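Local coordinates for protein 5,10-methylenetetrahydrofolate dehydrogenase (Bombyx mori, PDB 5ZF1) that probably oxidises 5,10-methylenetetrahydrofolate to 5,10-methenyltetrahydrofolate with NADP+ as the electron acceptor, in one-carbon folate metabolism, at residues T195-Y200 against E207-N212. Residues are numbered along the deposited sequence; the frame is centred on the assembly and turned at random.
Sequences TICHRY and EAYCRN. With SO4 (sulfate ion), chain E.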
ATOM      1  N   THR B 195       5.718  -1.969  12.507  1.00 14.12           N
ATOM      2  CA  THR B 195       5.017  -0.810  13.063  1.00 16.54           C
ATOM      3  C   THR B 195       5.429   0.397  12.248  1.00 15.91           C
ATOM      4  O   THR B 195       6.622   0.618  12.037  1.00 14.01           O
ATOM      5  CB  THR B 195       5.390  -0.584  14.528  1.00 18.64           C
ATOM      6  OG1 THR B 195       5.090  -1.759  15.288  1.00 17.90           O
ATOM      7  CG2 THR B 195       4.625   0.651  15.091  1.00 18.41           C
ATOM      8  N   ILE B 196       4.447   1.170  11.782  1.00 14.70           N
ATOM      9  CA  ILE B 196       4.687   2.405  11.054  1.00 13.80           C
ATOM     10  C   ILE B 196       4.539   3.533  12.062  1.00 15.72           C
ATOM     11  O   ILE B 196       3.442   3.760  12.575  1.00 15.16           O
ATOM     12  CB  ILE B 196       3.686   2.584   9.907  1.00 13.07           C
ATOM     13  CG1 ILE B 196       3.832   1.432   8.894  1.00 18.86           C
ATOM     14  CG2 ILE B 196       3.919   3.905   9.216  1.00 17.02           C
ATOM     15  CD1 ILE B 196       2.584   1.240   8.056  1.00 17.81           C
ATOM     16  N   CYS B 197       5.648   4.193  12.368  1.00 12.91           N
ATOM     17  CA  CYS B 197       5.651   5.402  13.178  1.00 15.03           C
ATOM     18  C   CYS B 197       5.858   6.591  12.257  1.00 14.25           C
ATOM     19  O   CYS B 197       6.378   6.459  11.148  1.00 15.50           O
ATOM     20  CB  CYS B 197       6.756   5.354  14.236  1.00 15.51           C
ATOM     21  SG  CYS B 197       6.541   4.065  15.489  1.00 19.41           S
ATOM     22  N   HIS B 198       5.439   7.766  12.722  1.00 15.32           N
ATOM     23  CA  HIS B 198       5.460   8.927  11.834  1.00 14.43           C
ATOM     24  C   HIS B 198       5.446  10.200  12.672  1.00 15.51           C
ATOM     25  O   HIS B 198       5.607  10.166  13.895  1.00 14.39           O
ATOM     26  CB  HIS B 198       4.284   8.909  10.852  1.00 14.07           C
ATOM     27  CG  HIS B 198       2.948   8.705  11.500  1.00 13.77           C
ATOM     28  ND1 HIS B 198       2.343   9.658  12.302  1.00 14.97           N
ATOM     29  CD2 HIS B 198       2.095   7.652  11.457  1.00 13.28           C
ATOM     30  CE1 HIS B 198       1.176   9.194  12.723  1.00 14.13           C
ATOM     31  NE2 HIS B 198       1.010   7.974  12.235  1.00 15.60           N
ATOM     32  N   ARG B 199       5.234  11.327  11.990  1.00 16.39           N
ATOM     33  CA  ARG B 199       5.395  12.641  12.603  1.00 15.83           C
ATOM     34  C   ARG B 199       4.483  12.838  13.800  1.00 16.83           C
ATOM     35  O   ARG B 199       4.821  13.617  14.694  1.00 17.78           O
ATOM     36  CB  ARG B 199       5.142  13.741  11.568  1.00 12.44           C
ATOM     37  CG  ARG B 199       3.723  13.779  11.029  1.00 19.79           C
ATOM     38  CD  ARG B 199       3.597  14.705   9.821  1.00 19.78           C
ATOM     39  NE  ARG B 199       4.512  14.320   8.749  1.00 18.44           N
ATOM     40  CZ  ARG B 199       4.684  15.003   7.617  1.00 25.39           C
ATOM     41  NH1 ARG B 199       3.990  16.119   7.394  1.00 21.41           N
ATOM     42  NH2 ARG B 199       5.548  14.571   6.698  1.00 22.46           N
ATOM     43  N   TYR B 200       3.353  12.135  13.866  1.00 15.34           N
ATOM     44  CA  TYR B 200       2.421  12.331  14.971  1.00 15.59           C
ATOM     45  C   TYR B 200       2.469  11.219  16.021  1.00 16.08           C
ATOM     46  O   TYR B 200       1.677  11.241  16.962  1.00 16.09           O
ATOM     47  CB  TYR B 200       0.997  12.487  14.428  1.00 15.79           C
ATOM     48  CG  TYR B 200       0.809  13.685  13.510  1.00 15.22           C
ATOM     49  CD1 TYR B 200       1.186  14.966  13.911  1.00 17.25           C
ATOM     50  CD2 TYR B 200       0.216  13.533  12.252  1.00 15.15           C
ATOM     51  CE1 TYR B 200       0.997  16.046  13.074  1.00 14.71           C
ATOM     52  CE2 TYR B 200       0.020  14.633  11.395  1.00 16.34           C
ATOM     53  CZ  TYR B 200       0.422  15.877  11.822  1.00 15.89           C
ATOM     54  OH  TYR B 200       0.233  16.989  11.010  1.00 17.29           O
ATOM     55  N   GLU B 207       9.515   5.623  21.520  1.00 19.07           N
ATOM     56  CA  GLU B 207      10.629   5.025  22.245  1.00 21.03           C
ATOM     57  C   GLU B 207      10.298   3.605  22.692  1.00 17.44           C
ATOM     58  O   GLU B 207      11.146   2.709  22.603  1.00 21.62           O
ATOM     59  CB  GLU B 207      11.004   5.908  23.433  1.00 22.45           C
ATOM     60  CG  GLU B 207      11.586   7.247  23.001  1.00 21.79           C
ATOM     61  CD  GLU B 207      11.969   8.118  24.179  1.00 36.24           C
ATOM     62  OE1 GLU B 207      11.740   7.693  25.332  1.00 39.53           O
ATOM     63  OE2 GLU B 207      12.474   9.237  23.947  1.00 40.18           O
ATOM     64  N   ALA B 208       9.066   3.375  23.150  1.00 20.16           N
ATOM     65  CA  ALA B 208       8.655   2.024  23.539  1.00 19.30           C
ATOM     66  C   ALA B 208       8.667   1.070  22.340  1.00 20.78           C
ATOM     67  O   ALA B 208       9.122  -0.076  22.446  1.00 20.90           O
ATOM     68  CB  ALA B 208       7.264   2.063  24.177  1.00 19.22           C
ATOM     69  N   TYR B 209       8.155   1.513  21.190  1.00 17.85           N
ATOM     70  CA  TYR B 209       8.213   0.633  20.019  1.00 16.70           C
ATOM     71  C   TYR B 209       9.654   0.310  19.639  1.00 19.40           C
ATOM     72  O   TYR B 209       9.963  -0.831  19.259  1.00 17.71           O
ATOM     73  CB  TYR B 209       7.502   1.277  18.839  1.00 16.87           C
ATOM     74  CG  TYR B 209       5.983   1.234  18.856  1.00 17.41           C
ATOM     75  CD1 TYR B 209       5.289   0.040  18.775  1.00 19.41           C
ATOM     76  CD2 TYR B 209       5.246   2.428  18.904  1.00 17.71           C
ATOM     77  CE1 TYR B 209       3.905   0.019  18.744  1.00 20.45           C
ATOM     78  CE2 TYR B 209       3.872   2.421  18.874  1.00 19.05           C
ATOM     79  CZ  TYR B 209       3.207   1.222  18.803  1.00 23.62           C
ATOM     80  OH  TYR B 209       1.849   1.220  18.761  1.00 21.91           O
ATOM     81  N   CYS B 210      10.541   1.310  19.707  1.00 19.79           N
ATOM     82  CA  CYS B 210      11.924   1.099  19.300  1.00 19.44           C
ATOM     83  C   CYS B 210      12.624   0.145  20.247  1.00 18.91           C
ATOM     84  O   CYS B 210      13.402  -0.709  19.801  1.00 20.89           O
ATOM     85  CB  CYS B 210      12.668   2.425  19.230  1.00 19.61           C
ATOM     86  SG  CYS B 210      12.248   3.439  17.803  1.00 19.04           S
ATOM     87  N   ARG B 211      12.327   0.242  21.551  1.00 18.59           N
ATOM     88  CA  ARG B 211      12.992  -0.624  22.522  1.00 20.24           C
ATOM     89  C   ARG B 211      12.638  -2.075  22.317  1.00 25.09           C
ATOM     90  O   ARG B 211      13.400  -2.954  22.738  1.00 22.40           O
ATOM     91  CB  ARG B 211      12.615  -0.231  23.951  1.00 25.65           C
ATOM     92  CG  ARG B 211      13.235   1.035  24.427  1.00 25.47           C
ATOM     93  CD  ARG B 211      13.054   1.176  25.957  1.00 32.39           C
ATOM     94  NE  ARG B 211      11.657   1.060  26.387  1.00 28.60           N
ATOM     95  CZ  ARG B 211      10.831   2.095  26.533  1.00 37.57           C
ATOM     96  NH1 ARG B 211      11.255   3.326  26.274  1.00 27.72           N
ATOM     97  NH2 ARG B 211       9.580   1.900  26.934  1.00 38.22           N
ATOM     98  N   ASN B 212      11.487  -2.354  21.712  1.00 21.73           N
ATOM     99  CA  ASN B 212      11.075  -3.725  21.478  1.00 21.97           C
ATOM    100  C   ASN B 212      11.356  -4.187  20.054  1.00 16.33           C
ATOM    101  O   ASN B 212      10.946  -5.292  19.684  1.00 20.99           O
ATOM    102  CB  ASN B 212       9.593  -3.882  21.806  1.00 26.72           C
ATOM    103  CG  ASN B 212       9.306  -3.647  23.277  1.00 36.91           C
ATOM    104  OD1 ASN B 212       8.646  -2.674  23.650  1.00 42.45           O
ATOM    105  ND2 ASN B 212       9.849  -4.512  24.126  1.00 35.36           N
TER
HETATM  106  S   SO4 E 401       6.756  11.314   8.479  1.00 19.71           S
HETATM  107  O1  SO4 E 401       6.638  10.529   7.250  1.00 18.04           O
HETATM  108  O2  SO4 E 401       7.597  10.752   9.517  1.00 21.34           O
HETATM  109  O3  SO4 E 401       7.321  12.600   8.092  1.00 24.10           O
HETATM  110  O4  SO4 E 401       5.422  11.552   9.051  1.00 18.92           O
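The CA atoms of T195 and Y209 are the nearest pair across the two segments, a strand end (195-197) and the last turn or so of helix 203-211, at 7.8 Å. No hydrogen bond links the segments, so side chains alone bridge this gap, a worked example of helix-on-sheet packing in a Rossmann-type domain. T195 and C197, two residues apart on the strand, both direct their CB toward the helix, and Y209 answers with its ring. With T195 OG1 beside the backbone N (chi1 -58°), the methyl CG2 falls anti to that N and sits over one face of the ring, 3.8 Å from the Y209 centroid and 12° off the normal, a well-centred CH-pi contact. C197 SG meets the same ring obliquely, 4.0 Å from Y209 CD2, as a sulfur-aromatic contact. An alanine in place of Y209 would probably leave the T195 methyl and the C197 sulfur without their aromatic partner and open a gap between helix and sheet. Just past the strand's C-terminal end lies a sulfate, probably from the crystallisation liquor, at a position consistent with a site for the 2'-phosphate of NADP+. R199 NE donates to sulfate O4 at 2.9 Å, the backbone N of R199 to the same oxygen, and R199 NH2 to O3; R166 N and T220 OG1 also hydrogen-bond the anion. H198 ND1 accepts the backbone N-H of Y200 (3.1 Å), close to the imidazole plane; with NE2 bonded to A192 O of the second subunit, both ring nitrogens are engaged, which helps fix the ring's rotation. Strand 193-197 is bonded to strand 160-164, whose V162 also touches C197 and Y209. Across its other edge T195 and I196 pair antiparallel with a strand of the second subunit, T195 OG1 bonding T195 OG1 there, so helix 203-211 packs on a sheet continuous through the dimer.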